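Local atomic coordinates of ferulic acid decarboxylase 1 (Candida dubliniensis, PDB entry 4ZAD), a protein that probably catalyses reversible decarboxylation of cinnamic, ferulic and p-coumaric acids to vinyl aromatics, using a bound prenylated FMN and manganese. Residues A[75-80]-A[330-335]; A[41-46]-A[319-324]; A[85-90]-A[226-231]. All blocks are in the same frame, centred on the assembly; numbering follows the deposited sequence.

Contact 1: residues A[75-80]-A[330-335]; sequences GGLRGF and THTLIG. With 4LU (1-deoxy-5-O-phosphono-1-(3,3,4,5-tetramethyl-9,11-dioxo-2,3,8,9,10,11-hexahydro-7H-quinolino[1,8-fg]pteridin-12-ium-7-y l)-D-ribitol), chain E.
T332 OG1 donates a hydrogen bond of 3.1 Å to G75 O, the one polar link between the glycine-rich loop 75-80 and segment 330-335. The hydroxyl does not meet this carbonyl end-on: the C=O...donor angle is 142° and the donor is tilted 18° from the carbonyl plane. With chi1 at 54°, OG1 lies between the backbone N and carbonyl carbon of T332, and the methyl is left to do a separate job. T332 CG2 lies alongside L77, 3.9 Å from L77 CD2, and the two side chains run antiparallel where they pass. G75 is held at its other end too, its N bonding to E329 OE2, so E329 and T332, three residues apart, take hold of the same glycine. I87 of helix 85-90 packs on T332 as well, and R78 carries the loop on to E19 and D21 through salt bridges.

The other side of segment 330-335 belongs to the prenylated flavin pocket. I334 sits over the ring system, its CD1 3.2 Å from 4LU C9 and 3.3 Å from 4LU C9A, very close in this model. T330 CG2 reaches a methyl, C12, carried by the added prenyl-derived ring of 4LU, at 3.9 Å. H331, whose ring has T330 OG1 3.4 Å above one face, sends NE2 to G324 O. The segment thus meets the loop with a hydroxyl and a methyl and the flavin with apolar atoms, so its directional bond to the loop and its nonpolar packing on the cofactor come from different residues.

Contact 2: residues A[41-46]-A[319-324]; sequences KAYENK and PISNPG. With 4LU (1-deoxy-5-O-phosphono-1-(3,3,4,5-tetramethyl-9,11-dioxo-2,3,8,9,10,11-hexahydro-7H-quinolino[1,8-fg]pteridin-12-ium-7-y l)-D-ribitol), chain E.
Y43 swings CG anti to its own carbonyl carbon (chi1 -74°), which carries the phenol ring across to N322. In this UbiD-family fold the ring comes off the last turns of helix 34-45 and meets, beside the prenylated-flavin pocket, the loop that follows strand 317-319, an outermost strand of the mixed four-stranded sheet. Y43 CE2 lies 4.1 Å from N322 CB and 3.4 Å from N322 O. N322 holds its own CG anti to the backbone N (chi1 -177°), and this sends the amide toward the second subunit, where ND2 bonds to Y496 OH.

The phenol oxygen is the polar centre. N322 N donates to Y43 OH over 3.3 Å, long but nearly straight at 166°. A water molecule donates to Y43 OH at 2.8 Å and also to I320 O, so the same oxygen holds two neighbouring parts of the loop. E329 OE1 hydrogen-bonds both Y43 OH and S321 OG, which makes this carboxylate the second-shell link between tyrosine and serine. N322 O is taken by R40 NH2.

On its other side the loop lines the flavin pocket: S321 CB packs 3.7 Å from 4LU C7M and P323 CG 3.5 Å from 4LU C12. S321 also lies about 8 Å, side chain to side chain, from E289, the predicted proton donor. Like N322 of the loop, the helix reaches the second subunit: E44 OE2 bonds to F493 N there, and K41 makes a cation-pi contact with its W508.

Past N45 the chain leaves the helix, K46 taking positive phi, and N45 folds back so that ND2 donates to K41 O at 2.8 Å, joining N45 N on that carbonyl.

Contact 3: residues A[85-90]-A[226-231]; sequences ARIALH and AILVSS. With K (potassium ion), chain D; 4LU (1-deoxy-5-O-phosphono-1-(3,3,4,5-tetramethyl-9,11-dioxo-2,3,8,9,10,11-hexahydro-7H-quinolino[1,8-fg]pteridin-12-ium-7-y l)-D-ribitol), chain E.
H90 CB rests 3.6 Å from L228 CD1, a methyl that also lies 4.4 Å from I87 CG2 and close to I87 O. From CB the side chain sets CG anti to the carbonyl carbon (chi1 -84°), which aims the imidazole so that its CD2 edge turns to I227, whose CG2 lies near the ring plane at 3.8 Å from H90 CD2. On the other edge, ND1 is spent inside its own helix: H90 ND1 donates to R86 O at 2.8 Å and a straight 169°, with the oxygen in the ring plane but the donor above the carbonyl plane. H90 N reaches R86 O from the opposite face, so two donors share this oxygen and the ND1 bond fixes the rotation of the ring. At the tip, H90 NE2 makes a weak bond to Y160 OH, and F12 meets the ring edge-to-face.

The axes of segments 85-90 and 226-230 approach to 10.4 Å, with 105° between their N-to-C directions, and methyls of I227 and L228 pack against H90 and I87.

Helix 224-230 then turns its last carbonyls to a potassium ion. V229 O binds it at 3.0 Å and S230 O at 3.1 Å, and the flavin contributes 4LU O2P, at 2.8 Å, and O5'. With W175 O, M232 O and E240 OE1 these make up the potassium-phosphate site of the prenylated FMN pocket in a UbiD-family enzyme.

How the contacts relate
From the N terminus the chain passes helix 34-45, loop 75-80 and helix 85-90, the first partners of contacts 2, 1 and 3. Contact 3 closes first, when helix 224-230 arrives after 135 residues. Contact 2 closes next, at 319-324, and contact 1 last, at 330-335. Contact 3 thus lies within both longer loops, while contacts 1 and 2 cross, since contact 2 both opens and closes before contact 1. Contact 1 touches both others: H331 meets G324 of contact 2, and R78 packs on A85 of contact 3. Contacts 2 and 3 do not touch. Together they join the N-terminal region to the flavin-binding and C-terminal regions, and all three border the same flavin.

Contact 1: residues A[75-80]-A[330-335]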
loop_
_atom_site.group_PDB
_atom_site.type_symbol
_atom_site.label_atom_id
_atom_site.label_comp_id
_atom_site.label_asym_id
_atom_site.label_seq_id
_atom_site.Cartn_x
_atom_site.Cartn_y
_atom_site.Cartn_z
ATOM N N GLY A 75 4.459 -15.474 16.303
ATOM C CA GLY A 75 4.624 -15.397 14.867
ATOM C C GLY A 75 4.613 -13.968 14.390
ATOM O O GLY A 75 4.366 -13.701 13.211
ATOM N N GLY A 76 4.848 -13.026 15.290
ATOM C CA GLY A 76 4.796 -11.624 14.908
ATOM C C GLY A 76 6.122 -11.273 14.281
ATOM O O GLY A 76 7.066 -12.024 14.425
ATOM N N LEU A 77 6.220 -10.124 13.619
ATOM C CA LEU A 77 7.483 -9.786 12.962
ATOM C C LEU A 77 8.505 -9.198 13.957
ATOM O O LEU A 77 8.143 -8.492 14.922
ATOM C CB LEU A 77 7.281 -8.828 11.797
ATOM C CG LEU A 77 6.421 -9.299 10.634
ATOM C CD1 LEU A 77 6.319 -8.153 9.626
ATOM C CD2 LEU A 77 6.958 -10.586 9.981
ATOM N N ARG A 78 9.770 -9.495 13.668
ATOM C CA ARG A 78 10.927 -9.066 14.441
ATOM C C ARG A 78 11.451 -7.755 13.909
ATOM O O ARG A 78 11.264 -7.467 12.738
ATOM C CB ARG A 78 12.006 -10.111 14.226
ATOM C CG ARG A 78 13.387 -9.758 14.679
ATOM C CD ARG A 78 14.271 -10.932 14.551
ATOM N NE ARG A 78 14.005 -11.920 15.586
ATOM C CZ ARG A 78 14.824 -12.910 15.912
ATOM N NH1 ARG A 78 15.976 -13.058 15.262
ATOM N NH2 ARG A 78 14.481 -13.764 16.882
ATOM N N GLY A 79 12.154 -6.975 14.728
ATOM C CA GLY A 79 12.499 -5.608 14.337
ATOM C C GLY A 79 13.918 -5.263 13.881
ATOM O O GLY A 79 14.143 -4.127 13.410
ATOM N N PHE A 80 14.859 -6.205 14.024
ATOM C CA PHE A 80 16.233 -5.916 13.689
ATOM C C PHE A 80 16.790 -6.546 12.411
ATOM O O PHE A 80 17.416 -5.841 11.579
ATOM C CB PHE A 80 17.221 -6.090 14.859
ATOM C CG PHE A 80 16.937 -7.235 15.807
ATOM C CD1 PHE A 80 15.910 -7.151 16.754
ATOM C CD2 PHE A 80 17.794 -8.329 15.855
ATOM C CE1 PHE A 80 15.685 -8.174 17.677
ATOM C CE2 PHE A 80 17.571 -9.360 16.745
ATOM C CZ PHE A 80 16.500 -9.277 17.669
ATOM N N THR A 330 -2.190 -14.114 11.912
ATOM C CA THR A 330 -3.258 -14.341 10.932
ATOM C C THR A 330 -2.846 -13.753 9.584
ATOM O O THR A 330 -3.610 -13.779 8.624
ATOM C CB THR A 330 -4.620 -13.770 11.359
ATOM O OG1 THR A 330 -4.519 -12.353 11.603
ATOM C CG2 THR A 330 -5.095 -14.456 12.605
ATOM N N HIS A 331 -1.626 -13.224 9.513
ATOM C CA HIS A 331 -1.075 -12.776 8.243
ATOM C C HIS A 331 0.135 -13.646 7.828
ATOM O O HIS A 331 0.155 -14.259 6.737
ATOM C CB HIS A 331 -0.795 -11.265 8.332
ATOM C CG HIS A 331 -1.924 -10.506 8.962
ATOM N ND1 HIS A 331 -3.222 -10.601 8.500
ATOM C CD2 HIS A 331 -1.978 -9.713 10.057
ATOM C CE1 HIS A 331 -4.011 -9.862 9.255
ATOM N NE2 HIS A 331 -3.281 -9.312 10.206
ATOM N N THR A 332 1.119 -13.730 8.709
ATOM C CA THR A 332 2.331 -14.459 8.401
ATOM C C THR A 332 2.027 -15.947 8.257
ATOM O O THR A 332 2.588 -16.615 7.373
ATOM C CB THR A 332 3.350 -14.326 9.479
ATOM O OG1 THR A 332 2.757 -14.722 10.718
ATOM C CG2 THR A 332 3.886 -12.901 9.541
ATOM N N LEU A 333 1.151 -16.468 9.106
ATOM C CA LEU A 333 0.877 -17.887 9.056
ATOM C C LEU A 333 -0.349 -18.187 8.194
ATOM O O LEU A 333 -0.326 -19.124 7.404
ATOM C CB LEU A 333 0.706 -18.508 10.467
ATOM C CG LEU A 333 1.921 -18.646 11.388
ATOM C CD1 LEU A 333 1.534 -19.387 12.634
ATOM C CD2 LEU A 333 3.092 -19.367 10.664
ATOM N N ILE A 334 -1.426 -17.429 8.317
ATOM C CA ILE A 334 -2.606 -17.784 7.554
ATOM C C ILE A 334 -2.319 -17.458 6.110
ATOM O O ILE A 334 -2.524 -18.295 5.248
ATOM C CB ILE A 334 -3.895 -17.103 8.042
ATOM C CG1 ILE A 334 -4.296 -17.635 9.423
ATOM C CG2 ILE A 334 -5.033 -17.326 7.010
ATOM C CD1 ILE A 334 -5.584 -17.031 9.957
ATOM N N GLY A 335 -1.850 -16.252 5.842
ATOM C CA GLY A 335 -1.487 -15.908 4.480
ATOM C C GLY A 335 -0.230 -16.591 3.911
ATOM O O GLY A 335 -0.224 -17.039 2.749
HETATM C C9 4LU E . -5.004 -19.574 11.872
HETATM C C8 4LU E . -4.112 -19.150 12.865
HETATM C C7 4LU E . -4.582 -18.538 14.036
HETATM C C10 4LU E . -8.541 -20.599 11.642
HETATM C C6 4LU E . -6.046 -18.280 14.151
HETATM N N3 4LU E . -11.163 -20.968 12.307
HETATM C C2 4LU E . -10.626 -21.683 11.312
HETATM C C13 4LU E . -6.563 -18.721 16.427
HETATM C C5 4LU E . -6.615 -17.660 15.353
HETATM C C1 4LU E . -8.814 -17.930 14.172
HETATM O O2 4LU E . -11.356 -22.507 10.744
HETATM N N1 4LU E . -9.325 -21.499 10.977
HETATM C C4 4LU E . -10.443 -20.052 12.986
HETATM O O4 4LU E . -11.077 -19.457 13.891
HETATM C C4A 4LU E . -9.122 -19.830 12.675
HETATM N N5 4LU E . -8.308 -18.559 13.150
HETATM C C3 4LU E . -8.054 -17.485 15.248
HETATM C C12 4LU E . -5.869 -16.424 15.845
HETATM C C5A 4LU E . -6.936 -18.712 13.042
HETATM C C7M 4LU E . -3.664 -18.089 15.142
HETATM C C8M 4LU E . -2.651 -19.433 12.631
HETATM C C9A 4LU E . -6.400 -19.516 12.010
HETATM N N10 4LU E . -7.232 -20.449 11.297
HETATM C "C1'" 4LU E . -6.934 -20.814 9.905
HETATM C "C2'" 4LU E . -6.604 -22.306 9.870
HETATM O "O2'" 4LU E . -5.662 -22.592 10.925
HETATM C "C3'" 4LU E . -6.059 -22.755 8.508
HETATM O "O3'" 4LU E . -7.069 -22.569 7.493
HETATM C "C4'" 4LU E . -5.606 -24.230 8.514
HETATM O "O4'" 4LU E . -5.433 -24.679 7.166
HETATM C "C5'" 4LU E . -6.652 -25.146 9.172
HETATM O "O5'" 4LU E . -6.303 -26.516 9.147
HETATM P P 4LU E . -6.953 -27.566 8.149
HETATM O O2P 4LU E . -6.361 -28.837 8.759
HETATM O O3P 4LU E . -6.418 -27.122 6.770
HETATM O O1P 4LU E . -8.453 -27.407 8.276
#

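Contact 2: residues A[41-46]-A[319-324]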
loop_
_atom_site.group_PDB
_atom_site.type_symbol
_atom_site.label_atom_id
_atom_site.label_comp_id
_atom_site.label_asym_id
_atom_site.label_seq_id
_atom_site.Cartn_x
_atom_site.Cartn_y
_atom_site.Cartn_z
ATOM N N LYS A 41 0.941 -3.771 20.589
ATOM C CA LYS A 41 1.960 -2.775 20.460
ATOM C C LYS A 41 3.282 -3.475 20.035
ATOM O O LYS A 41 4.004 -2.964 19.175
ATOM C CB LYS A 41 2.075 -1.989 21.765
ATOM C CG LYS A 41 3.017 -0.806 21.687
ATOM C CD LYS A 41 2.723 0.319 22.708
ATOM C CE LYS A 41 3.509 1.634 22.297
ATOM N NZ LYS A 41 3.569 2.808 23.294
ATOM N N ALA A 42 3.543 -4.665 20.581
ATOM C CA ALA A 42 4.615 -5.549 20.106
ATOM C C ALA A 42 4.563 -5.871 18.570
ATOM O O ALA A 42 5.550 -5.721 17.866
ATOM C CB ALA A 42 4.606 -6.843 20.913
ATOM N N TYR A 43 3.399 -6.285 18.070
ATOM C CA TYR A 43 3.215 -6.605 16.675
ATOM C C TYR A 43 3.527 -5.412 15.850
ATOM O O TYR A 43 4.273 -5.501 14.876
ATOM C CB TYR A 43 1.758 -6.965 16.359
ATOM C CG TYR A 43 1.264 -8.320 16.820
ATOM C CD1 TYR A 43 1.872 -9.492 16.390
ATOM C CD2 TYR A 43 0.147 -8.426 17.640
ATOM C CE1 TYR A 43 1.409 -10.727 16.809
ATOM C CE2 TYR A 43 -0.332 -9.646 18.048
ATOM C CZ TYR A 43 0.288 -10.796 17.624
ATOM O OH TYR A 43 -0.193 -12.007 18.024
ATOM N N GLU A 44 2.924 -4.301 16.229
ATOM C CA GLU A 44 2.810 -3.133 15.344
ATOM C C GLU A 44 4.124 -2.386 15.249
ATOM O O GLU A 44 4.391 -1.751 14.243
ATOM C CB GLU A 44 1.656 -2.202 15.800
ATOM C CG GLU A 44 0.257 -2.823 15.575
ATOM C CD GLU A 44 -0.922 -2.201 16.388
ATOM O OE1 GLU A 44 -1.999 -2.835 16.403
ATOM O OE2 GLU A 44 -0.803 -1.095 16.984
ATOM N N ASN A 45 4.947 -2.466 16.294
ATOM C CA ASN A 45 6.249 -1.779 16.277
ATOM C C ASN A 45 7.438 -2.738 16.130
ATOM O O ASN A 45 8.585 -2.301 16.029
ATOM C CB ASN A 45 6.351 -0.830 17.473
ATOM C CG ASN A 45 5.144 0.128 17.549
ATOM O OD1 ASN A 45 5.127 1.189 16.918
ATOM N ND2 ASN A 45 4.106 -0.285 18.276
ATOM N N LYS A 46 7.126 -4.035 16.035
ATOM C CA LYS A 46 8.097 -5.109 15.733
ATOM C C LYS A 46 9.076 -5.300 16.872
ATOM O O LYS A 46 10.253 -5.562 16.668
ATOM C CB LYS A 46 8.841 -4.897 14.404
ATOM C CG LYS A 46 7.975 -4.826 13.120
ATOM C CD LYS A 46 8.918 -4.763 11.913
ATOM C CE LYS A 46 8.252 -4.373 10.590
ATOM N NZ LYS A 46 9.283 -4.410 9.468
ATOM N N PRO A 319 1.017 -20.111 24.362
ATOM C CA PRO A 319 1.092 -19.162 23.287
ATOM C C PRO A 319 -0.290 -18.667 22.906
ATOM O O PRO A 319 -1.307 -19.332 23.154
ATOM C CB PRO A 319 1.725 -19.939 22.175
ATOM C CG PRO A 319 1.352 -21.344 22.435
ATOM C CD PRO A 319 1.171 -21.494 23.889
ATOM N N ILE A 320 -0.292 -17.481 22.302
ATOM C CA ILE A 320 -1.484 -16.670 22.114
ATOM C C ILE A 320 -1.273 -15.924 20.787
ATOM O O ILE A 320 -0.147 -15.563 20.474
ATOM C CB ILE A 320 -1.616 -15.736 23.399
ATOM C CG1 ILE A 320 -2.336 -16.498 24.540
ATOM C CG2 ILE A 320 -2.220 -14.357 23.148
ATOM C CD1 ILE A 320 -3.822 -16.950 24.247
ATOM N N SER A 321 -2.341 -15.776 19.995
ATOM C CA SER A 321 -2.406 -14.809 18.877
ATOM C C SER A 321 -3.605 -13.853 18.982
ATOM O O SER A 321 -4.740 -14.256 19.226
ATOM C CB SER A 321 -2.450 -15.494 17.521
ATOM O OG SER A 321 -2.653 -14.555 16.483
ATOM N N ASN A 322 -3.340 -12.579 18.747
ATOM C CA ASN A 322 -4.304 -11.530 18.989
ATOM C C ASN A 322 -4.449 -10.799 17.689
ATOM O O ASN A 322 -3.717 -9.850 17.431
ATOM C CB ASN A 322 -3.801 -10.620 20.102
ATOM C CG ASN A 322 -4.773 -9.531 20.462
ATOM O OD1 ASN A 322 -5.986 -9.647 20.234
ATOM N ND2 ASN A 322 -4.239 -8.438 21.024
ATOM N N PRO A 323 -5.380 -11.259 16.851
ATOM C CA PRO A 323 -5.457 -10.820 15.482
ATOM C C PRO A 323 -6.024 -9.434 15.345
ATOM O O PRO A 323 -6.868 -9.036 16.134
ATOM C CB PRO A 323 -6.429 -11.833 14.846
ATOM C CG PRO A 323 -6.468 -12.948 15.747
ATOM C CD PRO A 323 -6.354 -12.329 17.085
ATOM N N GLY A 324 -5.536 -8.722 14.345
ATOM C CA GLY A 324 -6.076 -7.430 13.977
ATOM C C GLY A 324 -5.438 -6.925 12.692
ATOM O O GLY A 324 -5.352 -7.655 11.677
HETATM C C9 4LU E . -5.004 -19.574 11.872
HETATM C C8 4LU E . -4.112 -19.150 12.865
HETATM C C7 4LU E . -4.582 -18.538 14.036
HETATM C C10 4LU E . -8.541 -20.599 11.642
HETATM C C6 4LU E . -6.046 -18.280 14.151
HETATM N N3 4LU E . -11.163 -20.968 12.307
HETATM C C2 4LU E . -10.626 -21.683 11.312
HETATM C C13 4LU E . -6.563 -18.721 16.427
HETATM C C5 4LU E . -6.615 -17.660 15.353
HETATM C C1 4LU E . -8.814 -17.930 14.172
HETATM O O2 4LU E . -11.356 -22.507 10.744
HETATM N N1 4LU E . -9.325 -21.499 10.977
HETATM C C4 4LU E . -10.443 -20.052 12.986
HETATM O O4 4LU E . -11.077 -19.457 13.891
HETATM C C4A 4LU E . -9.122 -19.830 12.675
HETATM N N5 4LU E . -8.308 -18.559 13.150
HETATM C C3 4LU E . -8.054 -17.485 15.248
HETATM C C12 4LU E . -5.869 -16.424 15.845
HETATM C C5A 4LU E . -6.936 -18.712 13.042
HETATM C C7M 4LU E . -3.664 -18.089 15.142
HETATM C C8M 4LU E . -2.651 -19.433 12.631
HETATM C C9A 4LU E . -6.400 -19.516 12.010
HETATM N N10 4LU E . -7.232 -20.449 11.297
HETATM C "C1'" 4LU E . -6.934 -20.814 9.905
HETATM C "C2'" 4LU E . -6.604 -22.306 9.870
HETATM O "O2'" 4LU E . -5.662 -22.592 10.925
HETATM C "C3'" 4LU E . -6.059 -22.755 8.508
HETATM O "O3'" 4LU E . -7.069 -22.569 7.493
HETATM C "C4'" 4LU E . -5.606 -24.230 8.514
HETATM O "O4'" 4LU E . -5.433 -24.679 7.166
HETATM C "C5'" 4LU E . -6.652 -25.146 9.172
HETATM O "O5'" 4LU E . -6.303 -26.516 9.147
HETATM P P 4LU E . -6.953 -27.566 8.149
HETATM O O2P 4LU E . -6.361 -28.837 8.759
HETATM O O3P 4LU E . -6.418 -27.122 6.770
HETATM O O1P 4LU E . -8.453 -27.407 8.276
HETATM O O HOH W 1 0.123 -12.752 20.668
#

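Contact 3: residues A[85-90]-A[226-231]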
loop_
_atom_site.group_PDB
_atom_site.type_symbol
_atom_site.label_atom_id
_atom_site.label_comp_id
_atom_site.label_asym_id
_atom_site.label_seq_id
_atom_site.Cartn_x
_atom_site.Cartn_y
_atom_site.Cartn_z
ATOM N N ALA A 85 12.237 -13.862 11.179
ATOM C CA ALA A 85 12.952 -14.749 12.085
ATOM C C ALA A 85 12.059 -15.729 12.835
ATOM O O ALA A 85 12.399 -16.916 12.952
ATOM C CB ALA A 85 13.762 -13.947 13.108
ATOM N N ARG A 86 10.958 -15.252 13.380
ATOM C CA ARG A 86 10.209 -16.107 14.238
ATOM C C ARG A 86 9.584 -17.193 13.370
ATOM O O ARG A 86 9.450 -18.340 13.776
ATOM C CB ARG A 86 9.166 -15.315 15.033
ATOM C CG ARG A 86 9.780 -14.305 16.018
ATOM C CD ARG A 86 8.756 -13.577 16.950
ATOM N NE ARG A 86 9.311 -12.293 17.346
ATOM C CZ ARG A 86 8.629 -11.213 17.706
ATOM N NH1 ARG A 86 7.299 -11.203 17.799
ATOM N NH2 ARG A 86 9.314 -10.104 17.979
ATOM N N ILE A 87 9.255 -16.846 12.144
ATOM C CA ILE A 87 8.648 -17.806 11.247
ATOM C C ILE A 87 9.696 -18.845 10.851
ATOM O O ILE A 87 9.453 -20.025 10.968
ATOM C CB ILE A 87 8.000 -17.111 10.050
ATOM C CG1 ILE A 87 7.092 -15.986 10.534
ATOM C CG2 ILE A 87 7.175 -18.089 9.284
ATOM C CD1 ILE A 87 5.962 -16.467 11.475
ATOM N N ALA A 88 10.887 -18.417 10.457
ATOM C CA ALA A 88 11.969 -19.363 10.134
ATOM C C ALA A 88 12.218 -20.292 11.286
ATOM O O ALA A 88 12.462 -21.465 11.090
ATOM C CB ALA A 88 13.252 -18.625 9.791
ATOM N N LEU A 89 12.148 -19.763 12.502
ATOM C CA LEU A 89 12.508 -20.562 13.673
ATOM C C LEU A 89 11.538 -21.705 13.901
ATOM O O LEU A 89 11.952 -22.789 14.299
ATOM C CB LEU A 89 12.671 -19.698 14.928
ATOM C CG LEU A 89 13.995 -18.923 14.883
ATOM C CD1 LEU A 89 14.005 -17.892 15.996
ATOM C CD2 LEU A 89 15.249 -19.840 14.949
ATOM N N HIS A 90 10.264 -21.496 13.590
ATOM C CA HIS A 90 9.259 -22.549 13.752
ATOM C C HIS A 90 9.661 -23.770 12.977
ATOM O O HIS A 90 9.355 -24.871 13.372
ATOM C CB HIS A 90 7.879 -22.098 13.256
ATOM C CG HIS A 90 7.090 -21.330 14.270
ATOM N ND1 HIS A 90 7.435 -20.062 14.669
ATOM C CD2 HIS A 90 5.946 -21.640 14.929
ATOM C CE1 HIS A 90 6.542 -19.627 15.544
ATOM N NE2 HIS A 90 5.633 -20.569 15.728
ATOM N N ALA A 226 4.854 -28.139 14.310
ATOM C CA ALA A 226 3.493 -28.701 14.351
ATOM C C ALA A 226 2.423 -27.605 14.321
ATOM O O ALA A 226 1.398 -27.746 13.645
ATOM C CB ALA A 226 3.292 -29.612 15.611
ATOM N N ILE A 227 2.649 -26.514 15.053
ATOM C CA ILE A 227 1.656 -25.451 15.087
ATOM C C ILE A 227 1.728 -24.687 13.767
ATOM O O ILE A 227 0.728 -24.227 13.272
ATOM C CB ILE A 227 1.782 -24.514 16.369
ATOM C CG1 ILE A 227 0.453 -23.774 16.660
ATOM C CG2 ILE A 227 2.941 -23.484 16.217
ATOM C CD1 ILE A 227 -0.621 -24.656 17.257
ATOM N N LEU A 228 2.899 -24.552 13.172
ATOM C CA LEU A 228 2.960 -23.947 11.820
ATOM C C LEU A 228 2.044 -24.735 10.817
ATOM O O LEU A 228 1.073 -24.211 10.233
ATOM C CB LEU A 228 4.423 -23.879 11.335
ATOM C CG LEU A 228 4.702 -23.004 10.088
ATOM C CD1 LEU A 228 6.084 -22.305 10.126
ATOM C CD2 LEU A 228 4.553 -23.845 8.813
ATOM N N VAL A 229 2.340 -26.016 10.634
ATOM C CA VAL A 229 1.503 -26.851 9.754
ATOM C C VAL A 229 0.030 -26.896 10.196
ATOM O O VAL A 229 -0.852 -26.949 9.351
ATOM C CB VAL A 229 2.091 -28.260 9.578
ATOM C CG1 VAL A 229 1.204 -29.126 8.707
ATOM C CG2 VAL A 229 3.481 -28.126 8.949
ATOM N N SER A 230 -0.222 -26.835 11.499
ATOM C CA SER A 230 -1.576 -26.791 12.007
ATOM C C SER A 230 -2.297 -25.616 11.351
ATOM O O SER A 230 -3.494 -25.640 11.106
ATOM C CB SER A 230 -1.639 -26.666 13.558
ATOM O OG SER A 230 -1.323 -27.885 14.217
ATOM N N SER A 231 -1.538 -24.601 11.020
ATOM C CA SER A 231 -2.090 -23.447 10.340
ATOM C C SER A 231 -2.108 -23.483 8.784
ATOM O O SER A 231 -2.660 -22.580 8.152
ATOM C CB SER A 231 -1.345 -22.232 10.857
ATOM O OG SER A 231 -1.937 -21.074 10.273
HETATM K K K D . -3.717 -27.874 8.930
HETATM C C9 4LU E . -5.004 -19.574 11.872
HETATM C C8 4LU E . -4.112 -19.150 12.865
HETATM C C7 4LU E . -4.582 -18.538 14.036
HETATM C C10 4LU E . -8.541 -20.599 11.642
HETATM C C6 4LU E . -6.046 -18.280 14.151
HETATM N N3 4LU E . -11.163 -20.968 12.307
HETATM C C2 4LU E . -10.626 -21.683 11.312
HETATM C C13 4LU E . -6.563 -18.721 16.427
HETATM C C5 4LU E . -6.615 -17.660 15.353
HETATM C C1 4LU E . -8.814 -17.930 14.172
HETATM O O2 4LU E . -11.356 -22.507 10.744
HETATM N N1 4LU E . -9.325 -21.499 10.977
HETATM C C4 4LU E . -10.443 -20.052 12.986
HETATM O O4 4LU E . -11.077 -19.457 13.891
HETATM C C4A 4LU E . -9.122 -19.830 12.675
HETATM N N5 4LU E . -8.308 -18.559 13.150
HETATM C C3 4LU E . -8.054 -17.485 15.248
HETATM C C12 4LU E . -5.869 -16.424 15.845
HETATM C C5A 4LU E . -6.936 -18.712 13.042
HETATM C C7M 4LU E . -3.664 -18.089 15.142
HETATM C C8M 4LU E . -2.651 -19.433 12.631
HETATM C C9A 4LU E . -6.400 -19.516 12.010
HETATM N N10 4LU E . -7.232 -20.449 11.297
HETATM C "C1'" 4LU E . -6.934 -20.814 9.905
HETATM C "C2'" 4LU E . -6.604 -22.306 9.870
HETATM O "O2'" 4LU E . -5.662 -22.592 10.925
HETATM C "C3'" 4LU E . -6.059 -22.755 8.508
HETATM O "O3'" 4LU E . -7.069 -22.569 7.493
HETATM C "C4'" 4LU E . -5.606 -24.230 8.514
HETATM O "O4'" 4LU E . -5.433 -24.679 7.166
HETATM C "C5'" 4LU E . -6.652 -25.146 9.172
HETATM O "O5'" 4LU E . -6.303 -26.516 9.147
HETATM P P 4LU E . -6.953 -27.566 8.149
HETATM O O2P 4LU E . -6.361 -28.837 8.759
HETATM O O3P 4LU E . -6.418 -27.122 6.770
HETATM O O1P 4LU E . -8.453 -27.407 8.276
#